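Local coordinates for protein yjcS (PDB 1Q8B) that is of unknown function but belongs to the antibiotic biosynthesis monooxygenase family of dimeric alpha-beta barrel proteins, and so may be an enzyme, at residues C19-S24 with E94-M99; I49-Y54 with I63-I68. All coordinates share one frame; numbering follows the deposited sequence.

Contact 1: residues C19-S24 with E94-M99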
loop_
_atom_site.group_PDB
_atom_site.type_symbol
_atom_site.label_atom_id
_atom_site.label_comp_id
_atom_site.label_asym_id
_atom_site.label_seq_id
_atom_site.Cartn_x
_atom_site.Cartn_y
_atom_site.Cartn_z
ATOM N N CYS A 19 15.813 6.134 -7.252
ATOM C CA CYS A 19 15.917 7.140 -8.285
ATOM C C CYS A 19 14.791 6.849 -9.246
ATOM O O CYS A 19 14.696 5.739 -9.774
ATOM C CB CYS A 19 17.250 7.039 -9.024
ATOM S SG CYS A 19 17.436 8.303 -10.322
ATOM N N LEU A 20 13.933 7.841 -9.457
ATOM C CA LEU A 20 12.807 7.702 -10.362
ATOM C C LEU A 20 13.090 8.358 -11.705
ATOM O O LEU A 20 13.668 9.445 -11.776
ATOM C CB LEU A 20 11.554 8.360 -9.779
ATOM C CG LEU A 20 11.027 7.974 -8.398
ATOM C CD1 LEU A 20 9.686 8.655 -8.186
ATOM C CD2 LEU A 20 10.871 6.469 -8.289
ATOM N N LYS A 21 12.680 7.690 -12.773
ATOM C CA LYS A 21 12.838 8.241 -14.104
ATOM C C LYS A 21 11.482 8.866 -14.455
ATOM O O LYS A 21 10.449 8.206 -14.334
ATOM C CB LYS A 21 13.182 7.132 -15.099
ATOM C CG LYS A 21 13.507 7.651 -16.488
ATOM C CD LYS A 21 13.478 6.543 -17.508
ATOM C CE LYS A 21 13.583 7.119 -18.902
ATOM N NZ LYS A 21 13.374 6.066 -19.928
ATOM N N ILE A 22 11.474 10.137 -14.853
ATOM C CA ILE A 22 10.217 10.787 -15.226
ATOM C C ILE A 22 9.888 10.395 -16.665
ATOM O O ILE A 22 10.679 10.627 -17.578
ATOM C CB ILE A 22 10.311 12.335 -15.152
ATOM C CG1 ILE A 22 10.580 12.786 -13.720
ATOM C CG2 ILE A 22 9.009 12.962 -15.629
ATOM C CD1 ILE A 22 10.950 14.248 -13.605
ATOM N N ILE A 23 8.726 9.784 -16.860
ATOM C CA ILE A 23 8.300 9.366 -18.189
ATOM C C ILE A 23 7.209 10.296 -18.711
ATOM O O ILE A 23 6.752 10.164 -19.844
ATOM C CB ILE A 23 7.798 7.906 -18.174
ATOM C CG1 ILE A 23 6.660 7.746 -17.161
ATOM C CG2 ILE A 23 8.961 6.972 -17.834
ATOM C CD1 ILE A 23 6.157 6.313 -17.020
ATOM N N SER A 24 6.796 11.234 -17.865
ATOM C CA SER A 24 5.788 12.224 -18.221
ATOM C C SER A 24 6.500 13.361 -18.949
ATOM O O SER A 24 7.711 13.536 -18.802
ATOM C CB SER A 24 5.121 12.766 -16.957
ATOM O OG SER A 24 4.377 13.939 -17.233
ATOM N N GLU A 94 8.631 6.019 -13.117
ATOM C CA GLU A 94 8.851 4.587 -12.989
ATOM C C GLU A 94 10.192 4.542 -12.259
ATOM O O GLU A 94 10.999 5.465 -12.396
ATOM C CB GLU A 94 8.918 3.873 -14.355
ATOM C CG GLU A 94 9.984 4.329 -15.318
ATOM C CD GLU A 94 9.944 3.545 -16.619
ATOM O OE1 GLU A 94 8.838 3.158 -17.053
ATOM O OE2 GLU A 94 11.010 3.326 -17.223
ATOM N N VAL A 95 10.413 3.511 -11.451
ATOM C CA VAL A 95 11.665 3.395 -10.708
ATOM C C VAL A 95 12.782 2.897 -11.618
ATOM O O VAL A 95 12.637 1.880 -12.291
ATOM C CB VAL A 95 11.518 2.421 -9.513
ATOM C CG1 VAL A 95 12.847 2.267 -8.793
ATOM C CG2 VAL A 95 10.463 2.935 -8.560
ATOM N N GLU A 96 13.892 3.629 -11.645
ATOM C CA GLU A 96 15.036 3.255 -12.465
ATOM C C GLU A 96 15.917 2.314 -11.645
ATOM O O GLU A 96 16.356 1.275 -12.133
ATOM C CB GLU A 96 15.824 4.496 -12.886
ATOM C CG GLU A 96 16.802 4.224 -14.011
ATOM C CD GLU A 96 17.463 5.483 -14.525
ATOM O OE1 GLU A 96 18.356 6.021 -13.832
ATOM O OE2 GLU A 96 17.083 5.939 -15.626
ATOM N N TRP A 97 16.186 2.688 -10.399
ATOM C CA TRP A 97 16.962 1.828 -9.516
ATOM C C TRP A 97 16.553 2.073 -8.070
ATOM O O TRP A 97 16.050 3.143 -7.727
ATOM C CB TRP A 97 18.479 2.019 -9.705
ATOM C CG TRP A 97 19.014 3.390 -9.446
ATOM C CD1 TRP A 97 19.303 4.349 -10.378
ATOM C CD2 TRP A 97 19.366 3.946 -8.174
ATOM N NE1 TRP A 97 19.820 5.469 -9.761
ATOM C CE2 TRP A 97 19.868 5.246 -8.410
ATOM C CE3 TRP A 97 19.307 3.469 -6.856
ATOM C CZ2 TRP A 97 20.308 6.080 -7.374
ATOM C CZ3 TRP A 97 19.743 4.293 -5.827
ATOM C CH2 TRP A 97 20.239 5.589 -6.093
ATOM N N LEU A 98 16.753 1.064 -7.231
ATOM C CA LEU A 98 16.378 1.164 -5.836
ATOM C C LEU A 98 17.214 0.255 -4.946
ATOM O O LEU A 98 17.500 -0.886 -5.295
ATOM C CB LEU A 98 14.888 0.826 -5.691
ATOM C CG LEU A 98 14.260 0.809 -4.296
ATOM C CD1 LEU A 98 12.753 0.931 -4.423
ATOM C CD2 LEU A 98 14.643 -0.475 -3.556
HETATM N N MSE A 99 17.607 0.773 -3.787
HETATM C CA MSE A 99 18.388 -0.004 -2.843
HETATM C C MSE A 99 17.769 0.055 -1.449
HETATM O O MSE A 99 17.581 1.129 -0.871
HETATM C CB MSE A 99 19.836 0.486 -2.835
HETATM C CG MSE A 99 20.545 0.194 -4.152
HETATM SE SE MSE A 99 22.288 1.008 -4.332
HETATM C CE MSE A 99 23.343 -0.390 -3.486
HETATM O O HOH W 1 11.243 4.594 -20.231
#
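Cys19 O is gripped by two successive backbone amides of the facing strand. Glu96 N donates to Cys19 O at 2.9 Å. Trp97 N adds a longer, weak bond to it. Two residues thus face one, a classic beta bulge where strand 13-22 meets antiparallel strand 93-103, outermost in the chain's four-stranded sheet. On the Trp97 side of the bulge, Cys19 N gives an almost straight bond to Trp97 O. On its other side, Lys21 N donates to Glu94 O at 2.8 Å, and Glu94 N returns a bond to Lys21 O. Leu20 and Val95 form the non-hydrogen-bonded pair between them, and Leu20 CD2 meets Val95 CG2 at 3.6 Å. Leu20 reaches Phe35 of helix 28-42, so this face of the sheet is the one under the helix.

Cys19, Lys21, Glu94 and Trp97 point to the other face. Trp97 CG sits between the backbone N and the carbonyl carbon (chi1 60°), which lays the pyrrole ring against Cys19. Cys19 CB lies over the five-membered ring of Trp97, 3.4 Å from its centroid, in a CH-pi contact. Cys19 SG approaches the five-membered ring of Trp97 obliquely, 4.5 Å from its centroid. The extended chains of Lys21 and Glu94 run side by side in the same direction. Lys21 NZ and Glu94 OE2 are too far apart for a salt bridge. A water joins them, accepting from Lys21 NZ at 2.6 Å. Its bond to Glu94 OE2, as donor, is the longer one at 3.3 Å. Ile23 CG2 packs across the Glu94 side chain near CG and CD. The charges interact through water and at a distance, so their attraction is probably modest, and the backbone ladder and the Cys19-Trp97 contact supply the closer links between the strands.

Contact 2: residues I49-Y54 with I63-I68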
loop_
_atom_site.group_PDB
_atom_site.type_symbol
_atom_site.label_atom_id
_atom_site.label_comp_id
_atom_site.label_asym_id
_atom_site.label_seq_id
_atom_site.Cartn_x
_atom_site.Cartn_y
_atom_site.Cartn_z
ATOM N N ILE A 49 9.355 7.135 9.074
ATOM C CA ILE A 49 10.309 7.874 9.895
ATOM C C ILE A 49 10.686 9.116 9.082
ATOM O O ILE A 49 10.663 10.227 9.600
ATOM C CB ILE A 49 11.569 7.024 10.213
ATOM C CG1 ILE A 49 11.200 5.896 11.176
ATOM C CG2 ILE A 49 12.651 7.890 10.838
ATOM C CD1 ILE A 49 12.317 4.895 11.415
ATOM N N THR A 50 11.028 8.933 7.809
ATOM C CA THR A 50 11.344 10.064 6.944
ATOM C C THR A 50 11.042 9.740 5.479
ATOM O O THR A 50 11.114 8.589 5.051
ATOM C CB THR A 50 12.843 10.517 7.046
ATOM O OG1 THR A 50 13.695 9.516 6.484
ATOM C CG2 THR A 50 13.246 10.754 8.480
ATOM N N PHE A 51 10.680 10.767 4.725
ATOM C CA PHE A 51 10.397 10.636 3.306
ATOM C C PHE A 51 10.684 12.001 2.707
ATOM O O PHE A 51 10.107 13.002 3.130
ATOM C CB PHE A 51 8.931 10.276 3.051
ATOM C CG PHE A 51 8.619 9.983 1.599
ATOM C CD1 PHE A 51 8.621 8.676 1.119
ATOM C CD2 PHE A 51 8.334 11.020 0.709
ATOM C CE1 PHE A 51 8.341 8.403 -0.227
ATOM C CE2 PHE A 51 8.055 10.759 -0.638
ATOM C CZ PHE A 51 8.057 9.449 -1.107
ATOM N N HIS A 52 11.584 12.047 1.734
ATOM C CA HIS A 52 11.932 13.308 1.099
ATOM C C HIS A 52 12.186 13.083 -0.382
ATOM O O HIS A 52 12.871 12.138 -0.769
ATOM C CB HIS A 52 13.176 13.905 1.771
ATOM C CG HIS A 52 13.542 15.273 1.278
ATOM N ND1 HIS A 52 12.666 16.337 1.312
ATOM C CD2 HIS A 52 14.698 15.752 0.756
ATOM C CE1 HIS A 52 13.266 17.412 0.833
ATOM N NE2 HIS A 52 14.498 17.085 0.488
ATOM N N ALA A 53 11.621 13.953 -1.206
ATOM C CA ALA A 53 11.776 13.852 -2.648
ATOM C C ALA A 53 12.401 15.136 -3.191
ATOM O O ALA A 53 12.085 16.228 -2.717
ATOM C CB ALA A 53 10.416 13.618 -3.302
ATOM N N TYR A 54 13.294 15.003 -4.171
ATOM C CA TYR A 54 13.920 16.169 -4.768
ATOM C C TYR A 54 14.387 15.821 -6.176
ATOM O O TYR A 54 14.728 14.674 -6.468
ATOM C CB TYR A 54 15.077 16.670 -3.893
ATOM C CG TYR A 54 16.359 15.894 -4.022
ATOM C CD1 TYR A 54 17.268 16.175 -5.044
ATOM C CD2 TYR A 54 16.673 14.888 -3.114
ATOM C CE1 TYR A 54 18.470 15.469 -5.159
ATOM C CE2 TYR A 54 17.861 14.180 -3.214
ATOM C CZ TYR A 54 18.759 14.471 -4.239
ATOM O OH TYR A 54 19.931 13.757 -4.337
ATOM N N ILE A 63 14.002 12.024 -10.403
ATOM C CA ILE A 63 13.645 12.465 -9.065
ATOM C C ILE A 63 14.239 11.475 -8.079
ATOM O O ILE A 63 14.143 10.266 -8.274
ATOM C CB ILE A 63 12.112 12.517 -8.883
ATOM C CG1 ILE A 63 11.520 13.573 -9.821
ATOM C CG2 ILE A 63 11.761 12.834 -7.433
ATOM C CD1 ILE A 63 10.011 13.602 -9.835
HETATM N N MSE A 64 14.853 11.991 -7.021
HETATM C CA MSE A 64 15.467 11.136 -6.021
HETATM C C MSE A 64 14.619 11.029 -4.758
HETATM O O MSE A 64 14.017 12.015 -4.329
HETATM C CB MSE A 64 16.844 11.674 -5.658
HETATM C CG MSE A 64 17.664 10.725 -4.806
HETATM SE SE MSE A 64 18.464 9.230 -5.771
HETATM C CE MSE A 64 19.236 10.211 -7.251
ATOM N N LEU A 65 14.577 9.832 -4.168
ATOM C CA LEU A 65 13.810 9.611 -2.942
ATOM C C LEU A 65 14.680 9.067 -1.811
ATOM O O LEU A 65 15.428 8.108 -1.990
ATOM C CB LEU A 65 12.652 8.628 -3.185
ATOM C CG LEU A 65 11.587 8.913 -4.257
ATOM C CD1 LEU A 65 10.597 7.745 -4.293
ATOM C CD2 LEU A 65 10.852 10.223 -3.958
ATOM N N TRP A 66 14.578 9.706 -0.651
ATOM C CA TRP A 66 15.301 9.298 0.553
ATOM C C TRP A 66 14.198 8.845 1.491
ATOM O O TRP A 66 13.334 9.648 1.843
ATOM C CB TRP A 66 16.037 10.480 1.197
ATOM C CG TRP A 66 17.224 10.990 0.426
ATOM C CD1 TRP A 66 17.880 10.356 -0.592
ATOM C CD2 TRP A 66 17.938 12.214 0.662
ATOM N NE1 TRP A 66 18.957 11.105 -0.999
ATOM C CE2 TRP A 66 19.018 12.252 -0.249
ATOM C CE3 TRP A 66 17.772 13.280 1.554
ATOM C CZ2 TRP A 66 19.930 13.319 -0.296
ATOM C CZ3 TRP A 66 18.682 14.344 1.510
ATOM C CH2 TRP A 66 19.746 14.351 0.589
ATOM N N GLU A 67 14.219 7.580 1.904
ATOM C CA GLU A 67 13.164 7.071 2.775
ATOM C C GLU A 67 13.660 6.222 3.937
ATOM O O GLU A 67 14.607 5.452 3.793
ATOM C CB GLU A 67 12.183 6.218 1.962
ATOM C CG GLU A 67 11.599 6.887 0.722
ATOM C CD GLU A 67 10.834 5.908 -0.165
ATOM O OE1 GLU A 67 10.449 4.820 0.318
ATOM O OE2 GLU A 67 10.606 6.227 -1.348
ATOM N N ILE A 68 13.010 6.376 5.088
ATOM C CA ILE A 68 13.311 5.574 6.274
ATOM C C ILE A 68 11.951 5.124 6.829
ATOM O O ILE A 68 11.066 5.946 7.061
ATOM C CB ILE A 68 14.056 6.366 7.376
ATOM C CG1 ILE A 68 15.379 6.919 6.848
ATOM C CG2 ILE A 68 14.364 5.440 8.550
ATOM C CD1 ILE A 68 16.173 7.664 7.906
#
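Strands 50-54 and 63-68 run almost exactly antiparallel, their axes 4.6 Å apart. Thr50, His52 and Tyr54 form hydrogen-bonded pairs with Ile68, Trp66 and Met64; Tyr54 O accepts from Met64 N at 2.7 Å. At the far end Ile68 O accepts from Ile49 N and Thr50 N, both on one face of its plane: a classic beta bulge within strand 48-55, where the chain turns a corner at Ile49. The hairpin belongs to the four-stranded antiparallel sheet of this family's ferredoxin-like fold, with 48-55 an outermost strand within the chain.

His52, Tyr54 and Trp66 form an aromatic cluster on one face. Tyr54 CG sits between its backbone N and carbonyl carbon (chi1 79°), which lays the ring beside Trp66, with Met64 CB over one face. Its edge meets the face of Trp66, planes at 70° and Tyr54 CE2 3.7 Å from Trp66 CZ2. His52 CD2 lies 4.0 Å from Trp66 CE3, while His52 ND1 is hydrogen-bonded to Glu39 OE1 of helix 28-42. Thr50 OG1 makes a close van der Waals contact with the obliquely crossing Ile68, 3.1 Å from Ile68 CG1.

The other face carries Phe51, Ala53, Leu65 and Glu67. Ala53 CB and Leu65 CD2 pack tightly at 3.5 Å. The Phe51 ring lies alongside Glu67, ring and carboxylate planes 30° apart and Phe51 CE1 3.3 Å from Glu67 OE2. Glu67 OE1 is hydrogen-bonded to Trp69 NE1.

Both contacts belong to one antiparallel sheet, with strand order 48-55, 62-69, 13-22, 93-103. Contact 2 joins 48-55 and 62-69 as a local hairpin. Contact 1 joins 13-22 and 93-103, the first and last strands along the chain. Their centres are about 13 Å apart. Strands 62-69 and 13-22 are neighbours and connect them: Leu20 N probably donates a hydrogen bond to Ile63 O, and Met64 packs against Cys19 and Trp97. Along the chain, contact 2 is nested within the loop that contact 1 closes. Helix 28-42 packs on the face bearing Leu20, Ile22 and Ile63, and so covers side chains of both contacts. Together the two contacts help link all four strands into the ferredoxin-like sheet.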